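Long-range contacts in transcription elongation factor SPT6 (PDB 3PJP), which binds the phosphorylated C-terminal repeat domain of RNA polymerase II through this tandem SH2 domain and is probably a histone H3-H4 chaperone during transcription elongation: residues A[107-112]-A[133-138]; A[146-151]-A[159-164]. All blocks are in the same frame, centred on the assembly; numbering follows the deposited sequence.

Contact 1 of 2, residues A[107-112]-A[133-138]; sequences NEKFKA and SVYYFS
Lys109 and Lys111 each lie over a tyrosine of the neighbouring strand. Lys109 CD sits above one face of the Tyr135 ring, 3.5 Å from CZ, in a CH-pi contact. Lys111 does the same to Tyr136, with CE 3.9 Å from the ring centroid. Its chain bends at chi2 (-62°), which lays CG and CE along the ring. The ammonium runs on past the centre: Lys111 NZ is 5.0 Å from the Tyr136 ring centroid, an off-centre cation-pi contact. Phe121 of helix 115-128 meets the Tyr136 ring and offers Lys111 a second cation-pi partner.

Water completes both pairs. One molecule accepts from Lys109 NZ and bonds to Tyr135 OH. Another accepts from Lys111 NZ and bonds to Tyr136 OH. Each hydroxyl is thus tied to the lysine whose methylenes cover its own ring.

Backbones pair in parallel at Phe110 and Phe137, on the two strands of a beta-alpha-beta unit whose helix is 115-128. Strand 110-111 is outermost in the central sheet of an SH2 fold. Phe137 N donates to Lys109 O at 2.9 Å. Lys111 N donates to Phe137 O at 2.7 Å, with an N-H...O angle of 173°. An Asx turn leads into the strand: Asn107 OD1 accepts from Lys109 N at 3.1 Å, within a type I turn ending at Phe110.

Apolar contact is lighter. Phe110 CD1 lies 4.4 Å from Phe137 CB, and the Phe110 ring meets Phe137 O and Ser138 CA obliquely. Phe110 CE1 is 3.8 Å from Ser138 CA. Leu104 of helix 86-105 and Leu184 of helix 181-191 touch the Phe137 side chain.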
loop_
_atom_site.group_PDB
_atom_site.type_symbol
_atom_site.label_atom_id
_atom_site.label_comp_id
_atom_site.label_asym_id
_atom_site.label_seq_id
_atom_site.Cartn_x
_atom_site.Cartn_y
_atom_site.Cartn_z
ATOM N N ASN A 107 12.194 6.167 -4.763
ATOM C CA ASN A 107 12.156 7.524 -5.294
ATOM C C ASN A 107 13.015 8.491 -4.492
ATOM O O ASN A 107 13.144 8.353 -3.274
ATOM C CB ASN A 107 10.727 8.038 -5.364
ATOM C CG ASN A 107 10.597 9.234 -6.288
ATOM O OD1 ASN A 107 10.652 10.380 -5.844
ATOM N ND2 ASN A 107 10.467 8.970 -7.584
ATOM N N GLU A 108 13.608 9.469 -5.167
ATOM C CA GLU A 108 14.489 10.411 -4.479
ATOM C C GLU A 108 13.764 11.220 -3.417
ATOM O O GLU A 108 14.394 11.765 -2.502
ATOM C CB GLU A 108 15.191 11.353 -5.463
ATOM C CG GLU A 108 14.259 12.166 -6.339
ATOM C CD GLU A 108 15.011 13.119 -7.251
ATOM O OE1 GLU A 108 16.216 13.356 -7.004
ATOM O OE2 GLU A 108 14.397 13.630 -8.215
ATOM N N LYS A 109 12.443 11.306 -3.533
ATOM C CA LYS A 109 11.669 12.044 -2.548
ATOM C C LYS A 109 11.081 11.157 -1.452
ATOM O O LYS A 109 10.299 11.625 -0.623
ATOM C CB LYS A 109 10.585 12.886 -3.222
ATOM C CG LYS A 109 11.148 13.972 -4.128
ATOM C CD LYS A 109 10.096 15.011 -4.483
ATOM C CE LYS A 109 10.647 16.031 -5.473
ATOM N NZ LYS A 109 11.035 15.391 -6.768
ATOM N N PHE A 110 11.464 9.883 -1.429
ATOM C CA PHE A 110 11.049 9.029 -0.331
ATOM C C PHE A 110 11.996 9.178 0.850
ATOM O O PHE A 110 13.215 9.087 0.702
ATOM C CB PHE A 110 10.976 7.551 -0.738
ATOM C CG PHE A 110 10.622 6.650 0.409
ATOM C CD1 PHE A 110 9.298 6.492 0.795
ATOM C CD2 PHE A 110 11.615 6.027 1.147
ATOM C CE1 PHE A 110 8.970 5.690 1.878
ATOM C CE2 PHE A 110 11.295 5.214 2.228
ATOM C CZ PHE A 110 9.968 5.047 2.592
ATOM N N LYS A 111 11.432 9.414 2.026
ATOM C CA LYS A 111 12.241 9.516 3.236
ATOM C C LYS A 111 11.996 8.329 4.141
ATOM O O LYS A 111 10.850 7.975 4.430
ATOM C CB LYS A 111 11.928 10.799 3.996
ATOM C CG LYS A 111 12.470 12.051 3.354
ATOM C CD LYS A 111 13.983 12.026 3.281
ATOM C CE LYS A 111 14.523 13.372 2.815
ATOM N NZ LYS A 111 16.000 13.348 2.624
ATOM N N ALA A 112 13.076 7.694 4.567
ATOM C CA ALA A 112 12.955 6.682 5.583
ATOM C C ALA A 112 12.825 7.500 6.851
ATOM O O ALA A 112 13.292 8.639 6.915
ATOM C CB ALA A 112 14.194 5.796 5.621
ATOM N N SER A 133 9.155 25.509 -2.258
ATOM C CA SER A 133 8.251 24.460 -1.821
ATOM C C SER A 133 9.048 23.173 -1.644
ATOM O O SER A 133 10.081 22.978 -2.279
ATOM C CB SER A 133 7.133 24.262 -2.842
ATOM O OG SER A 133 7.659 23.853 -4.095
ATOM N N VAL A 134 8.574 22.294 -0.772
ATOM C CA VAL A 134 9.212 20.999 -0.607
ATOM C C VAL A 134 8.142 19.968 -0.308
ATOM O O VAL A 134 7.088 20.297 0.238
ATOM C CB VAL A 134 10.282 21.014 0.504
ATOM C CG1 VAL A 134 9.634 21.179 1.873
ATOM C CG2 VAL A 134 11.127 19.751 0.459
ATOM N N TYR A 135 8.403 18.724 -0.695
ATOM C CA TYR A 135 7.522 17.622 -0.332
ATOM C C TYR A 135 8.266 16.293 -0.313
ATOM O O TYR A 135 9.184 16.068 -1.106
ATOM C CB TYR A 135 6.293 17.552 -1.251
ATOM C CG TYR A 135 6.550 17.128 -2.688
ATOM C CD1 TYR A 135 6.347 15.814 -3.090
ATOM C CD2 TYR A 135 6.945 18.052 -3.650
ATOM C CE1 TYR A 135 6.557 15.425 -4.406
ATOM C CE2 TYR A 135 7.157 17.670 -4.971
ATOM C CZ TYR A 135 6.960 16.356 -5.337
ATOM O OH TYR A 135 7.164 15.967 -6.639
ATOM N N TYR A 136 7.863 15.424 0.609
ATOM C CA TYR A 136 8.432 14.089 0.738
ATOM C C TYR A 136 7.338 13.059 0.963
ATOM O O TYR A 136 6.269 13.390 1.470
ATOM C CB TYR A 136 9.417 14.050 1.902
ATOM C CG TYR A 136 10.632 14.905 1.666
ATOM C CD1 TYR A 136 11.490 14.641 0.608
ATOM C CD2 TYR A 136 10.918 15.982 2.496
ATOM C CE1 TYR A 136 12.609 15.429 0.382
ATOM C CE2 TYR A 136 12.032 16.769 2.283
ATOM C CZ TYR A 136 12.872 16.491 1.223
ATOM O OH TYR A 136 13.981 17.276 1.006
ATOM N N PHE A 137 7.612 11.816 0.567
ATOM C CA PHE A 137 6.784 10.670 0.921
ATOM C C PHE A 137 7.513 9.896 2.003
ATOM O O PHE A 137 8.747 9.845 2.011
ATOM C CB PHE A 137 6.579 9.750 -0.293
ATOM C CG PHE A 137 5.933 10.419 -1.466
ATOM C CD1 PHE A 137 4.558 10.575 -1.525
ATOM C CD2 PHE A 137 6.701 10.884 -2.519
ATOM C CE1 PHE A 137 3.961 11.186 -2.611
ATOM C CE2 PHE A 137 6.107 11.501 -3.611
ATOM C CZ PHE A 137 4.742 11.648 -3.658
ATOM N N SER A 138 6.753 9.306 2.919
ATOM C CA SER A 138 7.309 8.396 3.916
ATOM C C SER A 138 6.298 7.305 4.277
ATOM O O SER A 138 5.113 7.408 3.975
ATOM C CB SER A 138 7.754 9.177 5.161
ATOM O OG SER A 138 6.652 9.823 5.759
HETATM O O HOH W 1 9.113 16.989 -8.277
HETATM O O HOH W 2 16.110 15.554 0.436
#

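Contact 2 of 2, residues A[146-151]-A[159-164]; sequences WFYLIF and LYIWNV
Phe151 drives the edge of its ring into the face of Trp162. Phe151 CZ lies over the centre of the indole, 3.5 Å from Trp162 CE2, and the ring planes are 76° apart. This is a T-shaped pair. Tyr160 CB covers one face of the same phenyl ring, 3.4 Å from Phe151 CZ. The Tyr160 ring itself is slid away and barely overlaps it. Phe151 CG stands between the backbone N and the carbonyl carbon (chi1 62°), and the ring reaches across to the other strand. Phe188 of helix 181-191 meets Phe151 edge-to-face, so the cluster joins the sheet to that helix.

The same face continues through Leu149 and Val164, whose CB and CG2 are 4.2 Å apart. Leu173 of strand 171-173 touches both. On the Ile150 face, Ile150 CG2 rests 3.8 Å from Leu159 CD2 and also meets Ile161 CG1. Helix 115-128 packs against Ile150 and Leu159 there.

Contact is looser around Asn163, which is exposed. Trp146 comes near it through CZ3, 3.8 Å from Asn163 CB. Tyr148 and Asn163 run side by side, their ring and amide planes 59° apart. A water donates to both Asn163 OD1 and Phe147 O, linking the strands outside the ladder.

The two strands form an antiparallel beta hairpin of the central SH2 sheet. Paired bonds join Phe147 with Val164, Leu149 with Trp162 and Phe151 with Tyr160. Leu149 N comes to Trp162 O from above the carbonyl plane. With six backbone bonds and mostly apolar or aromatic side chains, the hairpin probably depends mainly on main-chain bonding and apolar packing; neither segment brings a charged side chain.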
loop_
_atom_site.group_PDB
_atom_site.type_symbol
_atom_site.label_atom_id
_atom_site.label_comp_id
_atom_site.label_asym_id
_atom_site.label_seq_id
_atom_site.Cartn_x
_atom_site.Cartn_y
_atom_site.Cartn_z
ATOM N N TRP A 146 -0.104 2.397 3.710
ATOM C CA TRP A 146 -0.290 3.836 3.488
ATOM C C TRP A 146 1.057 4.536 3.519
ATOM O O TRP A 146 2.014 4.043 4.114
ATOM C CB TRP A 146 -1.210 4.460 4.542
ATOM C CG TRP A 146 -2.667 4.130 4.381
ATOM C CD1 TRP A 146 -3.317 3.032 4.859
ATOM C CD2 TRP A 146 -3.648 4.917 3.714
ATOM N NE1 TRP A 146 -4.648 3.083 4.524
ATOM C CE2 TRP A 146 -4.876 4.239 3.823
ATOM C CE3 TRP A 146 -3.608 6.137 3.033
ATOM C CZ2 TRP A 146 -6.053 4.735 3.269
ATOM C CZ3 TRP A 146 -4.777 6.622 2.471
ATOM C CH2 TRP A 146 -5.981 5.920 2.590
ATOM N N PHE A 147 1.103 5.692 2.861
ATOM C CA PHE A 147 2.245 6.574 2.868
ATOM C C PHE A 147 1.755 7.946 3.331
ATOM O O PHE A 147 0.585 8.317 3.115
ATOM C CB PHE A 147 2.819 6.724 1.462
ATOM C CG PHE A 147 3.474 5.482 0.942
ATOM C CD1 PHE A 147 4.844 5.315 1.051
ATOM C CD2 PHE A 147 2.722 4.491 0.346
ATOM C CE1 PHE A 147 5.459 4.168 0.573
ATOM C CE2 PHE A 147 3.329 3.339 -0.136
ATOM C CZ PHE A 147 4.701 3.183 -0.017
ATOM N N TYR A 148 2.647 8.701 3.958
ATOM C CA TYR A 148 2.389 10.121 4.150
ATOM C C TYR A 148 2.930 10.908 2.966
ATOM O O TYR A 148 3.936 10.530 2.364
ATOM C CB TYR A 148 3.046 10.649 5.422
ATOM C CG TYR A 148 2.639 9.949 6.679
ATOM C CD1 TYR A 148 1.346 10.054 7.175
ATOM C CD2 TYR A 148 3.559 9.188 7.385
ATOM C CE1 TYR A 148 0.982 9.411 8.350
ATOM C CE2 TYR A 148 3.209 8.540 8.549
ATOM C CZ TYR A 148 1.924 8.653 9.033
ATOM O OH TYR A 148 1.602 8.000 10.208
ATOM N N LEU A 149 2.239 11.990 2.627
ATOM C CA LEU A 149 2.730 12.988 1.695
ATOM C C LEU A 149 2.765 14.287 2.487
ATOM O O LEU A 149 1.725 14.858 2.790
ATOM C CB LEU A 149 1.781 13.110 0.504
ATOM C CG LEU A 149 1.886 14.287 -0.474
ATOM C CD1 LEU A 149 3.321 14.636 -0.846
ATOM C CD2 LEU A 149 1.087 13.960 -1.723
ATOM N N ILE A 150 3.968 14.719 2.847
ATOM C CA ILE A 150 4.150 15.848 3.762
ATOM C C ILE A 150 4.811 16.971 2.971
ATOM O O ILE A 150 5.810 16.746 2.281
ATOM C CB ILE A 150 5.028 15.455 4.954
ATOM C CG1 ILE A 150 4.547 14.122 5.547
ATOM C CG2 ILE A 150 5.045 16.568 6.013
ATOM C CD1 ILE A 150 5.355 13.633 6.725
ATOM N N PHE A 151 4.238 18.168 3.051
ATOM C CA PHE A 151 4.642 19.270 2.172
ATOM C C PHE A 151 4.438 20.648 2.794
ATOM O O PHE A 151 3.646 20.826 3.715
ATOM C CB PHE A 151 3.919 19.190 0.812
ATOM C CG PHE A 151 2.416 19.303 0.898
ATOM C CD1 PHE A 151 1.788 20.509 0.657
ATOM C CD2 PHE A 151 1.633 18.202 1.196
ATOM C CE1 PHE A 151 0.407 20.622 0.722
ATOM C CE2 PHE A 151 0.239 18.309 1.255
ATOM C CZ PHE A 151 -0.368 19.532 1.014
ATOM N N LEU A 159 2.618 23.667 7.018
ATOM C CA LEU A 159 2.952 22.294 6.640
ATOM C C LEU A 159 1.672 21.466 6.667
ATOM O O LEU A 159 0.864 21.586 7.588
ATOM C CB LEU A 159 3.991 21.711 7.597
ATOM C CG LEU A 159 4.390 20.241 7.407
ATOM C CD1 LEU A 159 5.838 20.016 7.814
ATOM C CD2 LEU A 159 3.459 19.304 8.172
ATOM N N TYR A 160 1.484 20.632 5.648
ATOM C CA TYR A 160 0.311 19.775 5.568
ATOM C C TYR A 160 0.717 18.324 5.405
ATOM O O TYR A 160 1.804 18.020 4.920
ATOM C CB TYR A 160 -0.569 20.157 4.387
ATOM C CG TYR A 160 -1.182 21.538 4.497
ATOM C CD1 TYR A 160 -2.338 21.745 5.241
ATOM C CD2 TYR A 160 -0.614 22.621 3.843
ATOM C CE1 TYR A 160 -2.910 23.010 5.335
ATOM C CE2 TYR A 160 -1.179 23.889 3.922
ATOM C CZ TYR A 160 -2.325 24.071 4.675
ATOM O OH TYR A 160 -2.887 25.325 4.764
ATOM N N ILE A 161 -0.178 17.437 5.810
ATOM C CA ILE A 161 0.038 16.014 5.651
ATOM C C ILE A 161 -1.145 15.439 4.920
ATOM O O ILE A 161 -2.274 15.460 5.419
ATOM C CB ILE A 161 0.229 15.294 7.014
ATOM C CG1 ILE A 161 1.467 15.845 7.729
ATOM C CG2 ILE A 161 0.345 13.781 6.810
ATOM C CD1 ILE A 161 1.773 15.176 9.046
ATOM N N TRP A 162 -0.886 14.930 3.717
ATOM C CA TRP A 162 -1.886 14.177 2.975
ATOM C C TRP A 162 -1.560 12.686 3.036
ATOM O O TRP A 162 -0.504 12.290 3.531
ATOM C CB TRP A 162 -1.962 14.654 1.529
ATOM C CG TRP A 162 -2.626 15.998 1.386
ATOM C CD1 TRP A 162 -3.115 16.793 2.396
ATOM C CD2 TRP A 162 -2.831 16.724 0.170
ATOM N NE1 TRP A 162 -3.625 17.952 1.867
ATOM C CE2 TRP A 162 -3.467 17.933 0.505
ATOM C CE3 TRP A 162 -2.557 16.456 -1.177
ATOM C CZ2 TRP A 162 -3.826 18.886 -0.462
ATOM C CZ3 TRP A 162 -2.912 17.392 -2.133
ATOM C CH2 TRP A 162 -3.543 18.595 -1.773
ATOM N N ASN A 163 -2.463 11.854 2.527
ATOM C CA ASN A 163 -2.340 10.414 2.724
ATOM C C ASN A 163 -2.463 9.700 1.393
ATOM O O ASN A 163 -3.344 10.017 0.606
ATOM C CB ASN A 163 -3.414 9.920 3.682
ATOM C CG ASN A 163 -3.276 10.536 5.070
ATOM O OD1 ASN A 163 -2.443 10.109 5.868
ATOM N ND2 ASN A 163 -4.074 11.559 5.347
ATOM N N VAL A 164 -1.578 8.733 1.165
ATOM C CA VAL A 164 -1.530 8.025 -0.109
ATOM C C VAL A 164 -1.643 6.535 0.181
ATOM O O VAL A 164 -0.907 6.009 1.014
ATOM C CB VAL A 164 -0.205 8.293 -0.845
ATOM C CG1 VAL A 164 -0.105 7.430 -2.099
ATOM C CG2 VAL A 164 -0.080 9.766 -1.227
HETATM O O HOH W 3 -1.096 7.749 5.408
#

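Overall arrangement
Contacts 1 and 2 lie side by side in one mixed sheet, their centres about 10 Å apart. Both segments of contact 1 precede those of contact 2 along the chain. Strand 134-139 of contact 1 pairs antiparallel with strand 146-152 of contact 2, so the order runs 110-111, 134-139, 146-152, 159-166. Ser138 O to Tyr148 N, at 2.8 Å, is a probable hydrogen bond of that shared seam. Helices 115-128 and 181-191 both pack on residues from the two contacts. A second sheet, starting with strand 13-14, belongs to the earlier part of the chain. Together the contacts supply four of the six strands of the sheet in the second SH2 unit; 171-173 and 176-178 complete it.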